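Local atomic coordinates of aminoglycoside N(3)-acetyltransferase, AAC(3)-IVa (Escherichia coli, PDB entry 6MN3), a protein that transfers an acetyl group from acetyl-CoA to the 3-amino group of 2-deoxystreptamine aminoglycosides, probably giving its host resistance to drugs such as gentamicin and apramycin. Residues A10-Q15 with G211-A216; L19-G24 with D139-L144; V26-S31 with T59-S64; R134-D139 with I221-I226. All coordinates share one frame; numbering follows the deposited sequence.

Interaction 1: residues A10-Q15 with G211-A216; sequences AELIGQ and GPVGHA
Q15 reaches from the helix to the turn at G214, where its OE1 accepts the backbone N-H of G214 at 2.7 Å. The bond is nearly straight, 165° at the hydrogen, although the donor is tilted from the plane of the side-chain carbonyl. With CG beside the backbone N (chi1 -70°) and the rest of the chain extended, Q15 runs along the backbone of P212 and V213; on the way its CB passes 3.3 Å from P212 O. At the other branch of the amide, NE2 comes to 4.0 Å from CB of P212. L12, one helical turn earlier, packs its CD2 against the turn, 3.5 Å from G214 N, and makes a looser apolar contact with CG1 of V213. A water joins the backbones as well, donating to Q15 O at 2.9 Å and to P212 O at 2.8 Å.

Further out, W7 packs on both L12 and Q15, while V213 also meets L16 and L19 of the same helix. G214 is held in place by a type II' turn from V213 to A216, where it takes the first central position with positive phi; V213 N and O both bond to A216. The glutamine thus binds a backbone N-H in the two-residue turn of a beta hairpin, the one joining strands 208-213 and 216-222, and so fastens the N-terminal helix along the edge strand of the central sheet.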
loop_
_atom_site.group_PDB
_atom_site.type_symbol
_atom_site.label_atom_id
_atom_site.label_comp_id
_atom_site.label_asym_id
_atom_site.label_seq_id
_atom_site.Cartn_x
_atom_site.Cartn_y
_atom_site.Cartn_z
ATOM N N ALA A 10 -17.116 -16.666 4.118
ATOM C CA ALA A 10 -17.507 -16.329 5.483
ATOM C C ALA A 10 -16.381 -16.596 6.476
ATOM O O ALA A 10 -16.265 -15.889 7.482
ATOM C CB ALA A 10 -18.763 -17.104 5.876
ATOM N N GLU A 11 -15.545 -17.603 6.217
ATOM C CA GLU A 11 -14.399 -17.842 7.090
ATOM C C GLU A 11 -13.401 -16.695 7.009
ATOM O O GLU A 11 -12.845 -16.274 8.030
ATOM C CB GLU A 11 -13.722 -19.160 6.725
ATOM C CG GLU A 11 -14.584 -20.386 6.927
ATOM C CD GLU A 11 -13.838 -21.665 6.615
ATOM O OE1 GLU A 11 -13.779 -22.044 5.429
ATOM O OE2 GLU A 11 -13.301 -22.284 7.557
ATOM N N LEU A 12 -13.164 -16.177 5.802
ATOM C CA LEU A 12 -12.223 -15.073 5.642
ATOM C C LEU A 12 -12.712 -13.823 6.366
ATOM O O LEU A 12 -11.909 -13.072 6.930
ATOM C CB LEU A 12 -12.001 -14.787 4.157
ATOM C CG LEU A 12 -11.413 -15.929 3.326
ATOM C CD1 LEU A 12 -11.634 -15.694 1.835
ATOM C CD2 LEU A 12 -9.935 -16.107 3.630
ATOM N N ILE A 13 -14.026 -13.584 6.358
ATOM C CA ILE A 13 -14.573 -12.446 7.095
ATOM C C ILE A 13 -14.288 -12.597 8.582
ATOM O O ILE A 13 -13.901 -11.636 9.256
ATOM C CB ILE A 13 -16.084 -12.295 6.822
ATOM C CG1 ILE A 13 -16.362 -12.194 5.322
ATOM C CG2 ILE A 13 -16.638 -11.067 7.525
ATOM C CD1 ILE A 13 -17.828 -12.369 4.969
ATOM N N GLY A 14 -14.468 -13.809 9.115
ATOM C CA GLY A 14 -14.196 -14.032 10.526
ATOM C C GLY A 14 -12.739 -13.815 10.878
ATOM O O GLY A 14 -12.422 -13.215 11.909
ATOM N N GLN A 15 -11.831 -14.293 10.024
ATOM C CA GLN A 15 -10.410 -14.055 10.248
ATOM C C GLN A 15 -10.096 -12.565 10.223
ATOM O O GLN A 15 -9.318 -12.073 11.049
ATOM C CB GLN A 15 -9.582 -14.791 9.196
ATOM C CG GLN A 15 -9.568 -16.305 9.335
ATOM C CD GLN A 15 -8.790 -16.968 8.218
ATOM O OE1 GLN A 15 -8.923 -16.595 7.052
ATOM N NE2 GLN A 15 -7.965 -17.949 8.567
ATOM N N GLY A 211 -2.096 -12.295 12.515
ATOM C CA GLY A 211 -2.958 -13.446 12.454
ATOM C C GLY A 211 -3.098 -13.959 11.038
ATOM O O GLY A 211 -2.532 -13.405 10.090
ATOM N N PRO A 212 -3.857 -15.039 10.867
ATOM C CA PRO A 212 -4.041 -15.607 9.530
ATOM C C PRO A 212 -5.241 -15.026 8.798
ATOM O O PRO A 212 -6.290 -14.743 9.379
ATOM C CB PRO A 212 -4.257 -17.096 9.830
ATOM C CG PRO A 212 -4.967 -17.091 11.147
ATOM C CD PRO A 212 -4.463 -15.881 11.914
ATOM N N VAL A 213 -5.064 -14.836 7.494
ATOM C CA VAL A 213 -6.155 -14.560 6.567
ATOM C C VAL A 213 -5.966 -15.522 5.404
ATOM O O VAL A 213 -4.999 -15.398 4.645
ATOM C CB VAL A 213 -6.170 -13.105 6.083
ATOM C CG1 VAL A 213 -7.180 -12.934 4.960
ATOM C CG2 VAL A 213 -6.486 -12.165 7.234
ATOM N N GLY A 214 -6.872 -16.479 5.268
ATOM C CA GLY A 214 -6.627 -17.562 4.332
ATOM C C GLY A 214 -5.431 -18.355 4.814
ATOM O O GLY A 214 -5.349 -18.737 5.987
ATOM N N HIS A 215 -4.482 -18.600 3.918
ATOM C CA HIS A 215 -3.224 -19.226 4.297
ATOM C C HIS A 215 -2.136 -18.208 4.610
ATOM O O HIS A 215 -1.017 -18.602 4.951
ATOM C CB HIS A 215 -2.744 -20.166 3.187
ATOM C CG HIS A 215 -3.696 -21.281 2.890
ATOM N ND1 HIS A 215 -3.543 -22.548 3.409
ATOM C CD2 HIS A 215 -4.817 -21.317 2.131
ATOM C CE1 HIS A 215 -4.528 -23.318 2.980
ATOM N NE2 HIS A 215 -5.314 -22.596 2.203
ATOM N N ALA A 216 -2.441 -16.919 4.522
ATOM C CA ALA A 216 -1.425 -15.880 4.570
ATOM C C ALA A 216 -1.187 -15.388 5.989
ATOM O O ALA A 216 -2.118 -15.290 6.795
ATOM C CB ALA A 216 -1.824 -14.701 3.684
HETATM O O HOH W 1 -7.081 -13.769 11.830
#

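Interaction 2: residues L19-G24 with D139-L144; sequences LGVTPG and DGQVLL
The backbone of G20 to T22, just leaving helix 9-19, passes strand residue Q141 at a distance, V21 CA lying 7.4 Å from Q141 CA, and side chains bridge the gap. Q141 does so with both ends of its amide. NE2 donates to G20 O at 3.0 Å, almost straight at 175°; the acceptor lies in the amide plane of Q141, yet the nitrogen stands above the carbonyl plane of G20. OE1 takes the N-H of T22 at 2.7 Å, in its own carbonyl plane and on a lone pair. These two bonds fix the rotation of the amide, which an extended chain (chi2 177°) has carried to the loop. T22 OG1 also lies 3.0 Å from Q141 OE1, a weak interaction at most.

Deeper in, L19 CD2 meets L143 CD1 at 3.6 Å.

G20, with its positive phi, is the C-prime residue of a Schellman motif, its N bonding to L17 O and V21 N to L16 O. The glutamine therefore binds the backbone just where the helix ends. Its own backbone pairs with V26 and L28 of strand 26-31, its side chain rests on L27 and L220, and L143 packs on L16, so helix 9-19 is tied down over strands 141-145 and 216-222.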
loop_
_atom_site.group_PDB
_atom_site.type_symbol
_atom_site.label_atom_id
_atom_site.label_comp_id
_atom_site.label_asym_id
_atom_site.label_seq_id
_atom_site.Cartn_x
_atom_site.Cartn_y
_atom_site.Cartn_z
ATOM N N LEU A 19 -8.647 -10.557 13.226
ATOM C CA LEU A 19 -7.405 -9.815 13.063
ATOM C C LEU A 19 -7.537 -8.399 13.614
ATOM O O LEU A 19 -6.581 -7.851 14.173
ATOM C CB LEU A 19 -7.008 -9.792 11.590
ATOM C CG LEU A 19 -5.623 -9.246 11.263
ATOM C CD1 LEU A 19 -4.557 -10.054 11.985
ATOM C CD2 LEU A 19 -5.410 -9.277 9.767
ATOM N N GLY A 20 -8.713 -7.792 13.465
ATOM C CA GLY A 20 -8.968 -6.493 14.058
ATOM C C GLY A 20 -9.468 -5.437 13.093
ATOM O O GLY A 20 -9.503 -4.253 13.436
ATOM N N VAL A 21 -9.840 -5.848 11.879
ATOM C CA VAL A 21 -10.366 -4.904 10.898
ATOM C C VAL A 21 -11.595 -4.210 11.469
ATOM O O VAL A 21 -12.473 -4.851 12.060
ATOM C CB VAL A 21 -10.685 -5.625 9.581
ATOM C CG1 VAL A 21 -11.399 -4.693 8.615
ATOM C CG2 VAL A 21 -9.413 -6.159 8.953
ATOM N N THR A 22 -11.654 -2.888 11.309
ATOM C CA THR A 22 -12.729 -2.095 11.888
ATOM C C THR A 22 -13.885 -1.994 10.902
ATOM O O THR A 22 -13.712 -1.404 9.823
ATOM C CB THR A 22 -12.229 -0.704 12.253
ATOM O OG1 THR A 22 -11.065 -0.815 13.077
ATOM C CG2 THR A 22 -13.306 0.075 13.002
ATOM N N PRO A 23 -15.057 -2.551 11.205
ATOM C CA PRO A 23 -16.216 -2.337 10.332
ATOM C C PRO A 23 -16.558 -0.857 10.250
ATOM O O PRO A 23 -16.485 -0.128 11.241
ATOM C CB PRO A 23 -17.332 -3.138 11.014
ATOM C CG PRO A 23 -16.623 -4.121 11.891
ATOM C CD PRO A 23 -15.375 -3.427 12.344
ATOM N N GLY A 24 -16.921 -0.414 9.050
ATOM C CA GLY A 24 -17.216 0.982 8.816
ATOM C C GLY A 24 -16.009 1.882 8.678
ATOM O O GLY A 24 -16.178 3.087 8.469
ATOM N N ASP A 139 -7.824 8.191 9.580
ATOM C CA ASP A 139 -7.582 7.193 10.625
ATOM C C ASP A 139 -7.740 5.770 10.092
ATOM O O ASP A 139 -8.262 4.884 10.771
ATOM C CB ASP A 139 -8.488 7.428 11.835
ATOM C CG ASP A 139 -7.880 6.913 13.124
ATOM O OD1 ASP A 139 -6.671 6.605 13.128
ATOM O OD2 ASP A 139 -8.611 6.820 14.134
ATOM N N GLY A 140 -7.270 5.544 8.873
ATOM C CA GLY A 140 -7.430 4.250 8.247
ATOM C C GLY A 140 -6.535 3.183 8.848
ATOM O O GLY A 140 -5.597 3.443 9.604
ATOM N N GLN A 141 -6.854 1.940 8.499
ATOM C CA GLN A 141 -6.051 0.780 8.847
ATOM C C GLN A 141 -5.315 0.285 7.609
ATOM O O GLN A 141 -5.830 0.359 6.489
ATOM C CB GLN A 141 -6.918 -0.347 9.414
ATOM C CG GLN A 141 -7.453 -0.101 10.811
ATOM C CD GLN A 141 -8.352 -1.227 11.287
ATOM O OE1 GLN A 141 -9.375 -1.524 10.670
ATOM N NE2 GLN A 141 -7.968 -1.868 12.386
ATOM N N VAL A 142 -4.104 -0.220 7.818
ATOM C CA VAL A 142 -3.286 -0.776 6.746
ATOM C C VAL A 142 -3.173 -2.275 6.977
ATOM O O VAL A 142 -2.694 -2.717 8.030
ATOM C CB VAL A 142 -1.899 -0.119 6.682
ATOM C CG1 VAL A 142 -1.069 -0.753 5.578
ATOM C CG2 VAL A 142 -2.033 1.380 6.454
ATOM N N LEU A 143 -3.615 -3.052 5.998
ATOM C CA LEU A 143 -3.597 -4.506 6.073
ATOM C C LEU A 143 -2.506 -5.017 5.143
ATOM O O LEU A 143 -2.586 -4.837 3.923
ATOM C CB LEU A 143 -4.959 -5.085 5.699
ATOM C CG LEU A 143 -5.032 -6.611 5.615
ATOM C CD1 LEU A 143 -4.598 -7.233 6.932
ATOM C CD2 LEU A 143 -6.436 -7.065 5.236
ATOM N N LEU A 144 -1.482 -5.637 5.720
ATOM C CA LEU A 144 -0.435 -6.301 4.952
ATOM C C LEU A 144 -0.827 -7.767 4.812
ATOM O O LEU A 144 -0.757 -8.532 5.780
ATOM C CB LEU A 144 0.920 -6.146 5.635
ATOM C CG LEU A 144 1.391 -4.713 5.890
ATOM C CD1 LEU A 144 2.850 -4.704 6.318
ATOM C CD2 LEU A 144 1.189 -3.847 4.655
#

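Interaction 3: residues V26-S31 with T59-S64; sequences VLLVHS and TLVMPS
The imidazole of H30 is met obliquely by the pyrrolidine ring of P63, whose CG comes 3.9 Å from H30 ND1; V142, L144 and T153 also touch the H30 side chain. These two residues stand near the end of a parallel strand pair, 26-31 beside 59-63, linked by a beta-alpha-beta crossover through helix 42-54 in the core of the mixed central sheet. The axes of the two short strands are turned 31° against each other.

Three backbone bonds set the register. L27 N donates to T59 O at 3.0 Å, V61 N to L27 O at 2.8 Å and V29 N to V61 O at 2.8 Å, so L27 straddles L60 and V61 in turn straddles L28, the alternation expected of parallel strands.

Side chains sort by face. V26, L28, T59 and V61 share one, where V26 CG1 meets V61 CG2 at 4.0 Å and L28 CD1 reaches across to 3.4 Å from V61 O; V135 packs on V26, L28 and V61. T59 turns its hydroxyl to the backbone N of Q112. L27 and L60 occupy the other, against L54 of the crossover helix. There L60 has CG anti to the backbone N (chi1 171°), which brings CD1 beside L27 O and to 3.6 Å from V29 CG2.

Where the next rung would fall, the partner is a proline without an N-H. M62 CG packs beside V29 O, and the ladder gives way to a carbon contact: V29 O lies 3.3 Å from P63 CD.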
loop_
_atom_site.group_PDB
_atom_site.type_symbol
_atom_site.label_atom_id
_atom_site.label_comp_id
_atom_site.label_asym_id
_atom_site.label_seq_id
_atom_site.Cartn_x
_atom_site.Cartn_y
_atom_site.Cartn_z
ATOM N N VAL A 26 -11.855 2.809 7.187
ATOM C CA VAL A 26 -11.087 2.848 5.950
ATOM C C VAL A 26 -9.951 1.847 6.076
ATOM O O VAL A 26 -9.234 1.837 7.084
ATOM C CB VAL A 26 -10.556 4.263 5.666
ATOM C CG1 VAL A 26 -9.652 4.258 4.448
ATOM C CG2 VAL A 26 -11.713 5.225 5.468
ATOM N N LEU A 27 -9.789 0.996 5.062
ATOM C CA LEU A 27 -8.812 -0.088 5.099
ATOM C C LEU A 27 -8.025 -0.101 3.796
ATOM O O LEU A 27 -8.585 -0.366 2.727
ATOM C CB LEU A 27 -9.501 -1.433 5.330
ATOM C CG LEU A 27 -8.590 -2.658 5.424
ATOM C CD1 LEU A 27 -7.713 -2.588 6.665
ATOM C CD2 LEU A 27 -9.411 -3.934 5.418
ATOM N N LEU A 28 -6.727 0.187 3.886
ATOM C CA LEU A 28 -5.814 0.095 2.753
ATOM C C LEU A 28 -5.133 -1.268 2.794
ATOM O O LEU A 28 -4.506 -1.622 3.798
ATOM C CB LEU A 28 -4.778 1.215 2.784
ATOM C CG LEU A 28 -3.625 1.065 1.790
ATOM C CD1 LEU A 28 -4.137 1.145 0.359
ATOM C CD2 LEU A 28 -2.546 2.113 2.043
ATOM N N VAL A 29 -5.253 -2.026 1.708
ATOM C CA VAL A 29 -4.829 -3.419 1.676
ATOM C C VAL A 29 -3.745 -3.587 0.623
ATOM O O VAL A 29 -3.982 -3.346 -0.568
ATOM C CB VAL A 29 -6.005 -4.365 1.396
ATOM C CG1 VAL A 29 -5.510 -5.796 1.254
ATOM C CG2 VAL A 29 -7.038 -4.259 2.502
ATOM N N HIS A 30 -2.558 -3.993 1.066
ATOM C CA HIS A 30 -1.513 -4.507 0.196
ATOM C C HIS A 30 -1.531 -6.026 0.294
ATOM O O HIS A 30 -1.452 -6.579 1.396
ATOM C CB HIS A 30 -0.143 -3.964 0.596
ATOM C CG HIS A 30 -0.144 -2.505 0.938
ATOM N ND1 HIS A 30 0.059 -1.520 -0.004
ATOM C CD2 HIS A 30 -0.309 -1.867 2.120
ATOM C CE1 HIS A 30 0.012 -0.336 0.582
ATOM N NE2 HIS A 30 -0.210 -0.520 1.871
ATOM N N SER A 31 -1.643 -6.700 -0.849
ATOM C CA SER A 31 -1.922 -8.127 -0.837
ATOM C C SER A 31 -1.038 -8.872 -1.826
ATOM O O SER A 31 -0.556 -8.310 -2.814
ATOM C CB SER A 31 -3.392 -8.407 -1.166
ATOM O OG SER A 31 -3.714 -7.939 -2.463
ATOM N N THR A 59 -14.843 1.652 3.733
ATOM C CA THR A 59 -14.249 1.950 2.438
ATOM C C THR A 59 -12.962 1.157 2.284
ATOM O O THR A 59 -12.090 1.206 3.157
ATOM C CB THR A 59 -13.975 3.447 2.283
ATOM O OG1 THR A 59 -15.206 4.168 2.398
ATOM C CG2 THR A 59 -13.350 3.732 0.924
ATOM N N LEU A 60 -12.852 0.426 1.178
ATOM C CA LEU A 60 -11.704 -0.423 0.891
ATOM C C LEU A 60 -10.808 0.261 -0.131
ATOM O O LEU A 60 -11.287 0.704 -1.179
ATOM C CB LEU A 60 -12.160 -1.783 0.363
ATOM C CG LEU A 60 -11.085 -2.717 -0.184
ATOM C CD1 LEU A 60 -10.118 -3.117 0.920
ATOM C CD2 LEU A 60 -11.732 -3.943 -0.815
ATOM N N VAL A 61 -9.514 0.347 0.173
ATOM C CA VAL A 61 -8.550 1.023 -0.685
ATOM C C VAL A 61 -7.412 0.065 -1.007
ATOM O O VAL A 61 -6.963 -0.695 -0.143
ATOM C CB VAL A 61 -8.002 2.310 -0.033
ATOM C CG1 VAL A 61 -7.281 3.154 -1.068
ATOM C CG2 VAL A 61 -9.126 3.104 0.617
ATOM N N MET A 62 -6.944 0.107 -2.251
ATOM C CA MET A 62 -5.837 -0.714 -2.714
ATOM C C MET A 62 -4.952 0.097 -3.647
ATOM O O MET A 62 -5.440 0.980 -4.362
ATOM C CB MET A 62 -6.323 -1.967 -3.456
ATOM C CG MET A 62 -7.068 -2.957 -2.597
ATOM S SD MET A 62 -7.432 -4.444 -3.534
ATOM C CE MET A 62 -8.745 -5.153 -2.546
ATOM N N PRO A 63 -3.650 -0.180 -3.661
ATOM C CA PRO A 63 -2.789 0.422 -4.682
ATOM C C PRO A 63 -3.212 -0.045 -6.066
ATOM O O PRO A 63 -3.750 -1.142 -6.237
ATOM C CB PRO A 63 -1.390 -0.088 -4.316
ATOM C CG PRO A 63 -1.633 -1.324 -3.517
ATOM C CD PRO A 63 -2.902 -1.071 -2.758
ATOM N N SER A 64 -2.971 0.807 -7.062
ATOM C CA SER A 64 -3.467 0.528 -8.403
ATOM C C SER A 64 -2.679 1.279 -9.468
ATOM O O SER A 64 -3.264 1.787 -10.430
ATOM C CB SER A 64 -4.953 0.888 -8.495
ATOM O OG SER A 64 -5.561 0.289 -9.623
#

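Interaction 4: residues R134-D139 with I221-I226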
loop_
_atom_site.group_PDB
_atom_site.type_symbol
_atom_site.label_atom_id
_atom_site.label_comp_id
_atom_site.label_asym_id
_atom_site.label_seq_id
_atom_site.Cartn_x
_atom_site.Cartn_y
_atom_site.Cartn_z
ATOM N N ARG A 134 -4.465 10.499 2.401
ATOM C CA ARG A 134 -5.888 10.638 2.694
ATOM C C ARG A 134 -6.393 9.497 3.568
ATOM O O ARG A 134 -7.310 9.695 4.370
ATOM C CB ARG A 134 -6.687 10.720 1.392
ATOM C CG ARG A 134 -6.274 11.877 0.493
ATOM C CD ARG A 134 -6.602 13.219 1.135
ATOM N NE ARG A 134 -5.521 14.188 0.969
ATOM C CZ ARG A 134 -5.660 15.374 0.387
ATOM N NH1 ARG A 134 -6.836 15.744 -0.103
ATOM N NH2 ARG A 134 -4.618 16.188 0.279
ATOM N N VAL A 135 -5.809 8.305 3.434
ATOM C CA VAL A 135 -6.117 7.224 4.364
ATOM C C VAL A 135 -5.607 7.564 5.760
ATOM O O VAL A 135 -6.279 7.304 6.766
ATOM C CB VAL A 135 -5.527 5.898 3.848
ATOM C CG1 VAL A 135 -5.566 4.828 4.933
ATOM C CG2 VAL A 135 -6.269 5.431 2.600
ATOM N N HIS A 136 -4.419 8.166 5.840
ATOM C CA HIS A 136 -3.841 8.514 7.133
ATOM C C HIS A 136 -4.680 9.563 7.854
ATOM O O HIS A 136 -4.888 9.473 9.069
ATOM C CB HIS A 136 -2.406 9.007 6.940
ATOM C CG HIS A 136 -1.757 9.502 8.196
ATOM N ND1 HIS A 136 -1.782 10.827 8.573
ATOM C CD2 HIS A 136 -1.058 8.850 9.154
ATOM C CE1 HIS A 136 -1.130 10.970 9.713
ATOM N NE2 HIS A 136 -0.681 9.787 10.087
ATOM N N GLU A 137 -5.181 10.560 7.122
ATOM C CA GLU A 137 -5.976 11.602 7.760
ATOM C C GLU A 137 -7.372 11.120 8.137
ATOM O O GLU A 137 -8.025 11.752 8.973
ATOM C CB GLU A 137 -6.057 12.832 6.849
ATOM C CG GLU A 137 -7.354 12.981 6.076
ATOM C CD GLU A 137 -7.414 14.281 5.291
ATOM O OE1 GLU A 137 -6.815 15.281 5.743
ATOM O OE2 GLU A 137 -8.058 14.303 4.221
ATOM N N LEU A 138 -7.836 10.015 7.555
ATOM C CA LEU A 138 -9.120 9.429 7.910
ATOM C C LEU A 138 -8.985 8.304 8.930
ATOM O O LEU A 138 -9.935 7.538 9.122
ATOM C CB LEU A 138 -9.835 8.923 6.654
ATOM C CG LEU A 138 -10.491 10.006 5.794
ATOM C CD1 LEU A 138 -10.456 9.623 4.327
ATOM C CD2 LEU A 138 -11.918 10.266 6.246
ATOM N N ASP A 139 -7.824 8.191 9.580
ATOM C CA ASP A 139 -7.582 7.193 10.625
ATOM C C ASP A 139 -7.740 5.770 10.092
ATOM O O ASP A 139 -8.262 4.884 10.771
ATOM C CB ASP A 139 -8.488 7.428 11.835
ATOM C CG ASP A 139 -7.880 6.913 13.124
ATOM O OD1 ASP A 139 -6.671 6.605 13.128
ATOM O OD2 ASP A 139 -8.611 6.820 14.134
ATOM N N ILE A 221 -2.043 -2.725 10.970
ATOM C CA ILE A 221 -1.523 -1.598 11.736
ATOM C C ILE A 221 -2.330 -0.358 11.381
ATOM O O ILE A 221 -2.672 -0.143 10.213
ATOM C CB ILE A 221 -0.023 -1.344 11.461
ATOM C CG1 ILE A 221 0.762 -2.657 11.359
ATOM C CG2 ILE A 221 0.571 -0.451 12.535
ATOM C CD1 ILE A 221 1.015 -3.113 9.932
ATOM N N ARG A 222 -2.631 0.460 12.389
ATOM C CA ARG A 222 -3.247 1.753 12.132
ATOM C C ARG A 222 -2.291 2.636 11.340
ATOM O O ARG A 222 -1.100 2.716 11.653
ATOM C CB ARG A 222 -3.626 2.432 13.444
ATOM C CG ARG A 222 -4.963 1.992 14.014
ATOM C CD ARG A 222 -5.140 2.495 15.439
ATOM N NE ARG A 222 -4.567 3.826 15.624
ATOM C CZ ARG A 222 -5.243 4.958 15.458
ATOM N NH1 ARG A 222 -6.521 4.922 15.106
ATOM N NH2 ARG A 222 -4.642 6.124 15.646
ATOM N N SER A 223 -2.819 3.296 10.305
ATOM C CA SER A 223 -1.984 4.157 9.473
ATOM C C SER A 223 -1.283 5.227 10.303
ATOM O O SER A 223 -0.117 5.553 10.052
ATOM C CB SER A 223 -2.826 4.801 8.374
ATOM O OG SER A 223 -2.084 5.790 7.682
ATOM N N ARG A 224 -1.977 5.783 11.299
ATOM C CA ARG A 224 -1.357 6.794 12.149
ATOM C C ARG A 224 -0.209 6.215 12.967
ATOM O O ARG A 224 0.783 6.911 13.218
ATOM C CB ARG A 224 -2.404 7.422 13.071
ATOM C CG ARG A 224 -3.544 8.108 12.335
ATOM C CD ARG A 224 -3.401 9.619 12.371
ATOM N NE ARG A 224 -4.568 10.292 11.807
ATOM C CZ ARG A 224 -5.674 10.572 12.490
ATOM N NH1 ARG A 224 -5.771 10.237 13.769
ATOM N NH2 ARG A 224 -6.686 11.188 11.893
ATOM N N ASP A 225 -0.316 4.952 13.386
ATOM C CA ASP A 225 0.781 4.331 14.119
ATOM C C ASP A 225 1.983 4.080 13.216
ATOM O O ASP A 225 3.128 4.194 13.666
ATOM C CB ASP A 225 0.311 3.026 14.762
ATOM C CG ASP A 225 -0.591 3.259 15.957
ATOM O OD1 ASP A 225 -0.479 4.332 16.589
ATOM O OD2 ASP A 225 -1.410 2.367 16.268
ATOM N N ILE A 226 1.743 3.742 11.947
ATOM C CA ILE A 226 2.842 3.540 11.006
ATOM C C ILE A 226 3.626 4.834 10.823
ATOM O O ILE A 226 4.862 4.842 10.844
ATOM C CB ILE A 226 2.307 3.019 9.660
ATOM C CG1 ILE A 226 1.679 1.639 9.829
ATOM C CG2 ILE A 226 3.417 2.976 8.621
ATOM C CD1 ILE A 226 0.942 1.164 8.606
HETATM O O HOH W 2 0.656 10.017 12.668
HETATM O O HOH W 3 -4.745 5.312 11.410
#
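D139 presents its carboxylate to two arginines in quite different ways. R222, its guanidinium turned 80° from the carboxylate, brings NH1 to 2.6 Å from D139 OD1 in a salt bridge, with a weak hydrogen bond to OD2 as well. R224 instead lies stacked and nearly parallel, the planes 9° apart; D139 OD1 sits over its face, 3.8 Å from R224 NH1, so this long pairing is one of charges with no N-H aimed at the oxygen.

R224 also binds the helix end: NE donates to H136 O at 2.9 Å, with the oxygen well out of the guanidinium plane, and NH2 to E137 O at 3.3 Å, near that plane. A bend at chi2 (-104°) lays R224 across H136 at about a right angle, and CD rests over the imidazole face, 3.9 Å from the ring centroid of H136. S223 O lies at that ring's edge, while S223 OG touches H136 CB at 3.3 Å. A water links D139 OD1 to R224 N.

R222 precedes helix 223-236 as its N-cap residue and also pairs with D225, completing a four-residue salt-bridge network. H136 O is gripped from opposite faces of its plane by D139 N and R224 NE: a Schellman C-cap, with D139 as C-prime, reinforced by arginine from the start of another helix.

From the N terminus, helix 9-19 opens interaction 1, the loop behind it opens interaction 2, and strand 26-31 opens interaction 3, which closes first, at 59-64. Helix 131-137 then starts interaction 4, and D139, shared by both, leads straight into the strand that closes interaction 2. Interaction 1 closes at 211-216, and interaction 4 last, at 221-226. Interaction 3 thus lies within interaction 2, and that within interaction 1, whereas interaction 4 crosses both outer loops. All four reach one sheet, in which strand 141-145 runs between strands 26-31 and 216-222. Helix 131-137 packs on V26, L28 and V61, joining interaction 4 to interaction 3.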